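Local coordinates for Tubulin/ftsz, gtpase (Methanosaeta thermophila, PDB 3ZID), which binds GTP, has GTPase activity and, as a tubulin-like cytoskeletal protein, is probably involved in the control of archaeal cell shape, at residues F107-V112 with V138-L143; M171-N176 with L229-L234. One frame throughout, in Å; residues are numbered along the deposited sequence.

Contact 1: residues F107-V112 with V138-L143. With GDP (guanosine-5'-diphosphate), chain C.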
ATOM      1  N   PHE A 107       0.896   1.128 -10.858  1.00 15.23           N
ATOM      2  CA  PHE A 107       0.659   0.832  -9.452  1.00 14.73           C
ATOM      3  C   PHE A 107       0.879  -0.632  -9.188  1.00 21.49           C
ATOM      4  O   PHE A 107       0.323  -1.476  -9.884  1.00 22.61           O
ATOM      5  CB  PHE A 107      -0.752   1.241  -9.036  1.00 13.99           C
ATOM      6  CG  PHE A 107      -0.975   2.736  -9.066  1.00 19.06           C
ATOM      7  CD1 PHE A 107      -0.434   3.553  -8.079  1.00 19.09           C
ATOM      8  CD2 PHE A 107      -1.702   3.327 -10.094  1.00 25.69           C
ATOM      9  CE1 PHE A 107      -0.635   4.951  -8.088  1.00 13.33           C
ATOM     10  CE2 PHE A 107      -1.927   4.715 -10.114  1.00 20.03           C
ATOM     11  CZ  PHE A 107      -1.377   5.532  -9.124  1.00 16.03           C
ATOM     12  N   VAL A 108       1.719  -0.923  -8.195  1.00 21.60           N
ATOM     13  CA  VAL A 108       1.951  -2.298  -7.741  1.00 18.77           C
ATOM     14  C   VAL A 108       1.394  -2.458  -6.336  1.00 19.85           C
ATOM     15  O   VAL A 108       1.921  -1.910  -5.370  1.00 21.76           O
ATOM     16  CB  VAL A 108       3.437  -2.684  -7.774  1.00 16.76           C
ATOM     17  CG1 VAL A 108       3.615  -4.135  -7.350  1.00 18.15           C
ATOM     18  CG2 VAL A 108       3.990  -2.491  -9.189  1.00 18.65           C
ATOM     19  N   MET A 109       0.302  -3.196  -6.249  1.00 17.01           N
ATOM     20  CA  MET A 109      -0.460  -3.303  -5.028  1.00 16.72           C
ATOM     21  C   MET A 109      -0.289  -4.660  -4.396  1.00 18.53           C
ATOM     22  O   MET A 109      -0.516  -5.684  -5.034  1.00 16.77           O
ATOM     23  CB  MET A 109      -1.916  -3.034  -5.336  1.00 26.52           C
ATOM     24  CG  MET A 109      -2.081  -1.800  -6.205  1.00 36.03           C
ATOM     25  SD  MET A 109      -3.807  -1.563  -6.610  1.00 34.54           S
ATOM     26  CE  MET A 109      -4.152  -3.098  -7.434  1.00 31.86           C
ATOM     27  N   THR A 110       0.105  -4.645  -3.129  1.00 19.24           N
ATOM     28  CA  THR A 110       0.389  -5.856  -2.394  1.00 21.92           C
ATOM     29  C   THR A 110       0.374  -5.586  -0.886  1.00 17.59           C
ATOM     30  O   THR A 110       0.582  -4.449  -0.439  1.00 15.97           O
ATOM     31  CB  THR A 110       1.787  -6.428  -2.791  1.00 24.72           C
ATOM     32  OG1 THR A 110       2.066  -7.576  -1.994  1.00 28.36           O
ATOM     33  CG2 THR A 110       2.885  -5.413  -2.521  1.00 27.36           C
ATOM     34  N   SER A 111       0.161  -6.640  -0.096  1.00 18.98           N
ATOM     35  CA  SER A 111       0.531  -6.584   1.317  1.00 18.44           C
ATOM     36  C   SER A 111       2.029  -6.857   1.438  1.00 18.49           C
ATOM     37  O   SER A 111       2.639  -7.475   0.559  1.00 21.32           O
ATOM     38  CB  SER A 111      -0.247  -7.611   2.149  1.00 29.15           C
ATOM     39  OG  SER A 111       0.179  -8.932   1.886  1.00 32.23           O
ATOM     40  N   VAL A 112       2.624  -6.405   2.526  1.00 17.63           N
ATOM     41  CA  VAL A 112       4.030  -6.629   2.732  1.00 22.89           C
ATOM     42  C   VAL A 112       4.270  -7.876   3.575  1.00 21.83           C
ATOM     43  O   VAL A 112       5.408  -8.275   3.732  1.00 25.26           O
ATOM     44  CB  VAL A 112       4.717  -5.414   3.387  1.00 22.71           C
ATOM     45  CG1 VAL A 112       4.532  -4.195   2.514  1.00 23.62           C
ATOM     46  CG2 VAL A 112       4.159  -5.157   4.772  1.00 20.37           C
ATOM     47  N   VAL A 138       4.605   3.118  -8.635  1.00 20.73           N
ATOM     48  CA  VAL A 138       4.227   3.394  -7.256  1.00 22.98           C
ATOM     49  C   VAL A 138       3.710   2.153  -6.545  1.00 22.53           C
ATOM     50  O   VAL A 138       2.631   1.635  -6.860  1.00 20.36           O
ATOM     51  CB  VAL A 138       3.127   4.462  -7.211  1.00 27.27           C
ATOM     52  CG1 VAL A 138       2.645   4.682  -5.781  1.00 29.74           C
ATOM     53  CG2 VAL A 138       3.628   5.767  -7.842  1.00 26.45           C
ATOM     54  N   PRO A 139       4.488   1.646  -5.582  1.00 19.71           N
ATOM     55  CA  PRO A 139       3.900   0.568  -4.792  1.00 22.96           C
ATOM     56  C   PRO A 139       2.852   1.070  -3.791  1.00 16.35           C
ATOM     57  O   PRO A 139       2.967   2.151  -3.189  1.00 19.66           O
ATOM     58  CB  PRO A 139       5.114  -0.048  -4.068  1.00 24.87           C
ATOM     59  CG  PRO A 139       6.143   0.991  -4.079  1.00 24.00           C
ATOM     60  CD  PRO A 139       5.935   1.780  -5.350  1.00 24.43           C
ATOM     61  N   ILE A 140       1.803   0.267  -3.654  1.00 16.95           N
ATOM     62  CA  ILE A 140       0.800   0.435  -2.619  1.00 16.23           C
ATOM     63  C   ILE A 140       1.043  -0.699  -1.634  1.00 22.13           C
ATOM     64  O   ILE A 140       0.741  -1.860  -1.933  1.00 19.73           O
ATOM     65  CB  ILE A 140      -0.612   0.290  -3.189  1.00 16.09           C
ATOM     66  CG1 ILE A 140      -0.757   1.130  -4.462  1.00 18.08           C
ATOM     67  CG2 ILE A 140      -1.655   0.671  -2.155  1.00 19.87           C
ATOM     68  CD1 ILE A 140      -0.537   2.596  -4.235  1.00 23.19           C
ATOM     69  N   ALA A 141       1.614  -0.364  -0.477  1.00 20.63           N
ATOM     70  CA  ALA A 141       2.065  -1.377   0.488  1.00 22.00           C
ATOM     71  C   ALA A 141       1.134  -1.503   1.697  1.00 16.38           C
ATOM     72  O   ALA A 141       1.041  -0.576   2.513  1.00 14.90           O
ATOM     73  CB  ALA A 141       3.451  -1.050   0.947  1.00 18.10           C
ATOM     74  N   VAL A 142       0.458  -2.647   1.822  1.00 15.47           N
ATOM     75  CA  VAL A 142      -0.485  -2.844   2.922  1.00 15.20           C
ATOM     76  C   VAL A 142       0.174  -3.502   4.148  1.00 21.59           C
ATOM     77  O   VAL A 142       0.704  -4.608   4.049  1.00 15.62           O
ATOM     78  CB  VAL A 142      -1.684  -3.681   2.474  1.00 16.03           C
ATOM     79  CG1 VAL A 142      -2.611  -3.929   3.638  1.00 15.26           C
ATOM     80  CG2 VAL A 142      -2.419  -2.986   1.291  1.00 13.56           C
ATOM     81  N   LEU A 143       0.151  -2.805   5.285  1.00 18.81           N
ATOM     82  CA  LEU A 143       0.810  -3.264   6.521  1.00 21.62           C
ATOM     83  C   LEU A 143      -0.078  -4.180   7.331  1.00 16.53           C
ATOM     84  O   LEU A 143      -1.301  -4.039   7.279  1.00 19.30           O
ATOM     85  CB  LEU A 143       1.186  -2.064   7.398  1.00 20.07           C
ATOM     86  CG  LEU A 143       1.915  -0.952   6.661  1.00 22.40           C
ATOM     87  CD1 LEU A 143       2.164   0.216   7.586  1.00 22.47           C
ATOM     88  CD2 LEU A 143       3.211  -1.484   6.075  1.00 22.80           C
TER
HETATM   89  PB  GDP C 999      -0.004 -13.518  -0.135  1.00 21.50           P
HETATM   90  O1B GDP C 999       0.723 -12.335  -0.749  1.00 19.75           O
HETATM   91  O2B GDP C 999      -1.157 -13.936  -1.027  1.00 20.81           O
HETATM   92  O3B GDP C 999       0.987 -14.658   0.021  1.00 21.17           O
HETATM   93  O3A GDP C 999      -0.511 -13.133   1.338  1.00 30.29           O
HETATM   94  PA  GDP C 999      -1.600 -11.987   1.618  1.00 21.73           P
HETATM   95  O1A GDP C 999      -2.895 -12.581   2.050  1.00 19.00           O
HETATM   96  O2A GDP C 999      -1.766 -11.014   0.471  1.00 22.06           O
HETATM   97  O5' GDP C 999      -0.863 -11.226   2.805  1.00 25.02           O
HETATM   98  C5' GDP C 999      -1.403 -11.307   4.114  1.00 26.63           C
HETATM   99  C4' GDP C 999      -1.454  -9.895   4.680  1.00 22.92           C
HETATM  100  O4' GDP C 999      -2.377  -9.139   3.894  1.00 18.04           O
HETATM  101  C3' GDP C 999      -1.998  -9.946   6.081  1.00 15.33           C
HETATM  102  O3' GDP C 999      -1.479  -8.804   6.759  1.00 22.01           O
HETATM  103  C2' GDP C 999      -3.478  -9.803   5.858  1.00 21.96           C
HETATM  104  O2' GDP C 999      -4.082  -9.220   7.007  1.00 20.99           O
HETATM  105  C1' GDP C 999      -3.530  -8.841   4.688  1.00 19.80           C
HETATM  106  N9  GDP C 999      -4.671  -9.014   3.787  1.00 18.52           N
HETATM  107  C8  GDP C 999      -5.069 -10.147   3.178  1.00 17.14           C
HETATM  108  N7  GDP C 999      -6.126  -9.900   2.367  1.00 24.03           N
HETATM  109  C5  GDP C 999      -6.400  -8.583   2.465  1.00 17.03           C
HETATM  110  C6  GDP C 999      -7.367  -7.657   1.869  1.00 14.57           C
HETATM  111  O6  GDP C 999      -8.228  -8.073   1.085  1.00 21.86           O
HETATM  112  N1  GDP C 999      -7.301  -6.373   2.218  1.00 14.27           N
HETATM  113  C2  GDP C 999      -6.390  -5.904   3.081  1.00 17.84           C
HETATM  114  N2  GDP C 999      -6.411  -4.587   3.378  1.00 17.35           N
HETATM  115  N3  GDP C 999      -5.456  -6.684   3.677  1.00 18.13           N
HETATM  116  C4  GDP C 999      -5.424  -8.004   3.392  1.00 20.20           C
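Neighbouring parallel strands of the Rossmann-like GTPase sheet, the two arms of a beta-alpha-beta unit closed by helix 117-131, pair here from F107 with V138 to S111 with V142. Five backbone bonds zip them together: V108 N to V138 O, I140 N to V108 O, T110 N to I140 O, V142 N to T110 O and V112 N to V142 O. F107 lies alongside V138 with CD1 3.8 Å from V138 CB, and the same ring atom meets I140 CD1 at 4.0 Å. With the ring gone, as with an alanine here, V138 CB and I140 CD1 would probably lose their aromatic neighbour and a gap would open beside them. M109 CG packs on I140 CG1 at 3.7 Å before a bend at chi3 (-59°), and the end of the chain leads away from strand 138-143. At the C-terminal end S111 holds OG between its backbone N and carbonyl carbon (chi1 71°), and from there the hydroxyl donates to GDP O5' at 2.7 Å. V112 turns CG1 to A141 CB at 3.7 Å. V108, T110 and P139 face helix 117-131, while M109, S111 and V142 reach helix 10-30; strands 3-9 and 172-175 flank the pair in the sheet.

Contact 2: residues M171-N176 with L229-L234. With GDP (guanosine-5'-diphosphate), chain C.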
ATOM      1  N   MET A 171       6.058   5.336  -2.089  1.00 24.93           N
ATOM      2  CA  MET A 171       5.312   4.178  -1.690  1.00 25.99           C
ATOM      3  C   MET A 171       4.105   4.670  -0.935  1.00 25.45           C
ATOM      4  O   MET A 171       4.213   5.555  -0.080  1.00 27.35           O
ATOM      5  CB  MET A 171       6.207   3.281  -0.830  1.00 27.29           C
ATOM      6  CG  MET A 171       5.503   2.374   0.117  1.00 38.29           C
ATOM      7  SD  MET A 171       6.564   1.008   0.621  1.00 42.06           S
ATOM      8  CE  MET A 171       8.132   1.814   0.859  1.00 26.43           C
ATOM      9  N   ILE A 172       2.934   4.158  -1.287  1.00 17.97           N
ATOM     10  CA  ILE A 172       1.768   4.514  -0.492  1.00 17.99           C
ATOM     11  C   ILE A 172       1.493   3.486   0.592  1.00 19.10           C
ATOM     12  O   ILE A 172       1.203   2.329   0.307  1.00 19.68           O
ATOM     13  CB  ILE A 172       0.536   4.682  -1.337  1.00 13.91           C
ATOM     14  CG1 ILE A 172       0.646   6.012  -2.101  1.00 24.48           C
ATOM     15  CG2 ILE A 172      -0.707   4.730  -0.445  1.00 13.63           C
ATOM     16  CD1 ILE A 172      -0.017   6.011  -3.447  1.00 33.64           C
ATOM     17  N   LEU A 173       1.550   3.932   1.836  1.00 19.80           N
ATOM     18  CA  LEU A 173       1.363   3.041   2.976  1.00 19.73           C
ATOM     19  C   LEU A 173      -0.107   2.895   3.327  1.00 18.54           C
ATOM     20  O   LEU A 173      -0.804   3.874   3.473  1.00 16.37           O
ATOM     21  CB  LEU A 173       2.122   3.583   4.190  1.00 20.10           C
ATOM     22  CG  LEU A 173       3.641   3.718   4.055  1.00 24.00           C
ATOM     23  CD1 LEU A 173       4.212   4.372   5.308  1.00 22.16           C
ATOM     24  CD2 LEU A 173       4.290   2.344   3.802  1.00 20.89           C
ATOM     25  N   VAL A 174      -0.556   1.656   3.484  1.00 16.62           N
ATOM     26  CA  VAL A 174      -1.911   1.361   3.930  1.00 17.98           C
ATOM     27  C   VAL A 174      -1.783   0.557   5.234  1.00 18.39           C
ATOM     28  O   VAL A 174      -1.254  -0.561   5.245  1.00 18.68           O
ATOM     29  CB  VAL A 174      -2.680   0.530   2.874  1.00 16.54           C
ATOM     30  CG1 VAL A 174      -4.148   0.314   3.288  1.00 13.68           C
ATOM     31  CG2 VAL A 174      -2.592   1.200   1.494  1.00 13.40           C
ATOM     32  N   ASP A 175      -2.250   1.131   6.333  1.00 18.83           N
ATOM     33  CA  ASP A 175      -2.091   0.492   7.639  1.00 24.02           C
ATOM     34  C   ASP A 175      -3.352  -0.262   8.054  1.00 21.86           C
ATOM     35  O   ASP A 175      -4.306   0.339   8.519  1.00 21.61           O
ATOM     36  CB  ASP A 175      -1.730   1.529   8.696  1.00 32.27           C
ATOM     37  CG  ASP A 175      -1.404   0.899  10.057  1.00 41.76           C
ATOM     38  OD1 ASP A 175      -1.369  -0.351  10.166  1.00 44.33           O
ATOM     39  OD2 ASP A 175      -1.135   1.661  11.009  1.00 36.32           O
ATOM     40  N   ASN A 176      -3.345  -1.585   7.896  1.00 19.64           N
ATOM     41  CA  ASN A 176      -4.516  -2.386   8.255  1.00 18.96           C
ATOM     42  C   ASN A 176      -4.941  -2.152   9.705  1.00 18.47           C
ATOM     43  O   ASN A 176      -6.127  -2.140  10.016  1.00 20.49           O
ATOM     44  CB  ASN A 176      -4.258  -3.886   8.041  1.00 19.77           C
ATOM     45  CG  ASN A 176      -4.612  -4.368   6.639  1.00 24.69           C
ATOM     46  OD1 ASN A 176      -5.079  -3.600   5.789  1.00 18.53           O
ATOM     47  ND2 ASN A 176      -4.373  -5.662   6.387  1.00 20.63           N
ATOM     48  N   LEU A 229      11.293  10.403   3.186  1.00 27.43           N
ATOM     49  CA  LEU A 229      11.518   8.953   3.332  1.00 30.60           C
ATOM     50  C   LEU A 229      11.191   8.131   2.098  1.00 30.15           C
ATOM     51  O   LEU A 229      11.442   6.928   2.090  1.00 28.24           O
ATOM     52  CB  LEU A 229      10.640   8.378   4.444  1.00 30.46           C
ATOM     53  CG  LEU A 229      10.772   8.842   5.884  1.00 34.21           C
ATOM     54  CD1 LEU A 229       9.699   8.143   6.690  1.00 34.46           C
ATOM     55  CD2 LEU A 229      12.158   8.533   6.422  1.00 32.96           C
ATOM     56  N   ARG A 230      10.571   8.770   1.104  1.00 31.78           N
ATOM     57  CA  ARG A 230      10.065   8.105  -0.104  1.00 31.82           C
ATOM     58  C   ARG A 230       8.957   7.125   0.241  1.00 25.20           C
ATOM     59  O   ARG A 230       8.750   6.102  -0.429  1.00 21.20           O
ATOM     60  CB  ARG A 230      11.190   7.431  -0.885  1.00 38.39           C
ATOM     61  CG  ARG A 230      12.174   8.416  -1.471  1.00 42.85           C
ATOM     62  CD  ARG A 230      13.389   7.704  -1.999  1.00 51.29           C
ATOM     63  NE  ARG A 230      13.070   6.770  -3.072  1.00 54.47           N
ATOM     64  CZ  ARG A 230      13.041   7.103  -4.357  1.00 61.81           C
ATOM     65  NH1 ARG A 230      13.300   8.350  -4.734  1.00 60.13           N
ATOM     66  NH2 ARG A 230      12.754   6.188  -5.269  1.00 68.75           N
ATOM     67  N   MET A 231       8.251   7.448   1.315  1.00 23.70           N
ATOM     68  CA  MET A 231       7.059   6.727   1.691  1.00 22.25           C
ATOM     69  C   MET A 231       6.026   7.766   2.034  1.00 21.32           C
ATOM     70  O   MET A 231       6.354   8.844   2.527  1.00 19.11           O
ATOM     71  CB  MET A 231       7.312   5.891   2.939  1.00 24.16           C
ATOM     72  CG  MET A 231       8.250   4.734   2.772  1.00 29.35           C
ATOM     73  SD  MET A 231       8.570   4.064   4.406  1.00 43.90           S
ATOM     74  CE  MET A 231       9.328   2.499   4.049  1.00 79.43           C
ATOM     75  N   GLY A 232       4.764   7.419   1.828  1.00 23.01           N
ATOM     76  CA  GLY A 232       3.700   8.355   2.105  1.00 21.06           C
ATOM     77  C   GLY A 232       2.390   7.638   2.186  1.00 21.19           C
ATOM     78  O   GLY A 232       2.337   6.423   2.371  1.00 20.43           O
ATOM     79  N   THR A 233       1.319   8.389   2.002  1.00 18.65           N
ATOM     80  CA  THR A 233      -0.001   7.815   2.084  1.00 22.09           C
ATOM     81  C   THR A 233      -0.981   8.712   1.353  1.00 20.29           C
ATOM     82  O   THR A 233      -0.582   9.744   0.805  1.00 15.59           O
ATOM     83  CB  THR A 233      -0.436   7.563   3.553  1.00 15.60           C
ATOM     84  OG1 THR A 233      -1.547   6.650   3.570  1.00 18.37           O
ATOM     85  CG2 THR A 233      -0.838   8.866   4.249  1.00 16.19           C
ATOM     86  N   LEU A 234      -2.241   8.290   1.309  1.00 15.44           N
ATOM     87  CA  LEU A 234      -3.303   9.084   0.703  1.00 19.56           C
ATOM     88  C   LEU A 234      -4.323   9.458   1.780  1.00 22.55           C
ATOM     89  O   LEU A 234      -4.750   8.616   2.574  1.00 20.89           O
ATOM     90  CB  LEU A 234      -4.010   8.292  -0.395  1.00 13.23           C
ATOM     91  CG  LEU A 234      -3.157   7.854  -1.574  1.00 18.68           C
ATOM     92  CD1 LEU A 234      -3.995   7.056  -2.577  1.00 12.52           C
ATOM     93  CD2 LEU A 234      -2.559   9.074  -2.262  1.00 24.64           C
TER
HETATM   94  PB  GDP C 999      -0.004 -13.518  -0.135  1.00 21.50           P
HETATM   95  O1B GDP C 999       0.723 -12.335  -0.749  1.00 19.75           O
HETATM   96  O2B GDP C 999      -1.157 -13.936  -1.027  1.00 20.81           O
HETATM   97  O3B GDP C 999       0.987 -14.658   0.021  1.00 21.17           O
HETATM   98  O3A GDP C 999      -0.511 -13.133   1.338  1.00 30.29           O
HETATM   99  PA  GDP C 999      -1.600 -11.987   1.618  1.00 21.73           P
HETATM  100  O1A GDP C 999      -2.895 -12.581   2.050  1.00 19.00           O
HETATM  101  O2A GDP C 999      -1.766 -11.014   0.471  1.00 22.06           O
HETATM  102  O5' GDP C 999      -0.863 -11.226   2.805  1.00 25.02           O
HETATM  103  C5' GDP C 999      -1.403 -11.307   4.114  1.00 26.63           C
HETATM  104  C4' GDP C 999      -1.454  -9.895   4.680  1.00 22.92           C
HETATM  105  O4' GDP C 999      -2.377  -9.139   3.894  1.00 18.04           O
HETATM  106  C3' GDP C 999      -1.998  -9.946   6.081  1.00 15.33           C
HETATM  107  O3' GDP C 999      -1.479  -8.804   6.759  1.00 22.01           O
HETATM  108  C2' GDP C 999      -3.478  -9.803   5.858  1.00 21.96           C
HETATM  109  O2' GDP C 999      -4.082  -9.220   7.007  1.00 20.99           O
HETATM  110  C1' GDP C 999      -3.530  -8.841   4.688  1.00 19.80           C
HETATM  111  N9  GDP C 999      -4.671  -9.014   3.787  1.00 18.52           N
HETATM  112  C8  GDP C 999      -5.069 -10.147   3.178  1.00 17.14           C
HETATM  113  N7  GDP C 999      -6.126  -9.900   2.367  1.00 24.03           N
HETATM  114  C5  GDP C 999      -6.400  -8.583   2.465  1.00 17.03           C
HETATM  115  C6  GDP C 999      -7.367  -7.657   1.869  1.00 14.57           C
HETATM  116  O6  GDP C 999      -8.228  -8.073   1.085  1.00 21.86           O
HETATM  117  N1  GDP C 999      -7.301  -6.373   2.218  1.00 14.27           N
HETATM  118  C2  GDP C 999      -6.390  -5.904   3.081  1.00 17.84           C
HETATM  119  N2  GDP C 999      -6.411  -4.587   3.378  1.00 17.35           N
HETATM  120  N3  GDP C 999      -5.456  -6.684   3.677  1.00 18.13           N
HETATM  121  C4  GDP C 999      -5.424  -8.004   3.392  1.00 20.20           C
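Extended from its backbone N out to SD (chi1 155°) and bent at the last torsion, M171 lies beside M231, whose own chain is straight beyond CG; the M171 CE methyl meets M231 CE at 3.5 Å, a tight fit. T233 sets OG1 anti to its backbone N (chi1 -163°), which lets the hydroxyl donate to L173 O at 2.9 Å in the carbonyl plane. The backbones join at one bridge, I172 with G232: G232 N gives to M171 O and L173 N to G232 O, both at 2.7 Å. The strands cross at 69°, so their backbones diverge after this bridge, leaving side chains to carry the rest. I172 CD1 rests on L234 CG at 4.1 Å, and L173 CD1 reaches M231 CB obliquely. At the end of the strand D175 sits at the N-cap of helix 176-179, its OD1 accepting from Q177 N, and N176 grips the guanine with two bonds, OD1 accepting from GDP N2 at 2.9 Å and ND2 donating to GDP N3 at 3.1 Å. Strand 172-175 is an outermost strand of the parallel sheet, next to 136-143; helix 150-165 packs on M171 and M231, helix 186-210 on V174 and N176, and strand 232-238 is an outer strand of the mixed sheet.

Overall arrangement
Both contacts are buried, but contact 1 lies within the nucleotide-binding sheet, whereas contact 2 joins that sheet's last strand to the first strand of the mixed sheet beyond it. Contact 1 is regular parallel pairing with five backbone bonds; contact 2 has a single bridge between steeply crossed strands, supplemented by a threonine hydroxyl and a methionine pair. The two meet along strands 136-143 and 172-175, where P139 O and I172 N, and V174 O and L143 N, are probably hydrogen-bonded and I140 packs on I172. Contact 1 bonds GDP at the 5' oxygen and lays V142 against the base, which contact 2 binds through N176; V142 CG1 also packs against N176 OD1.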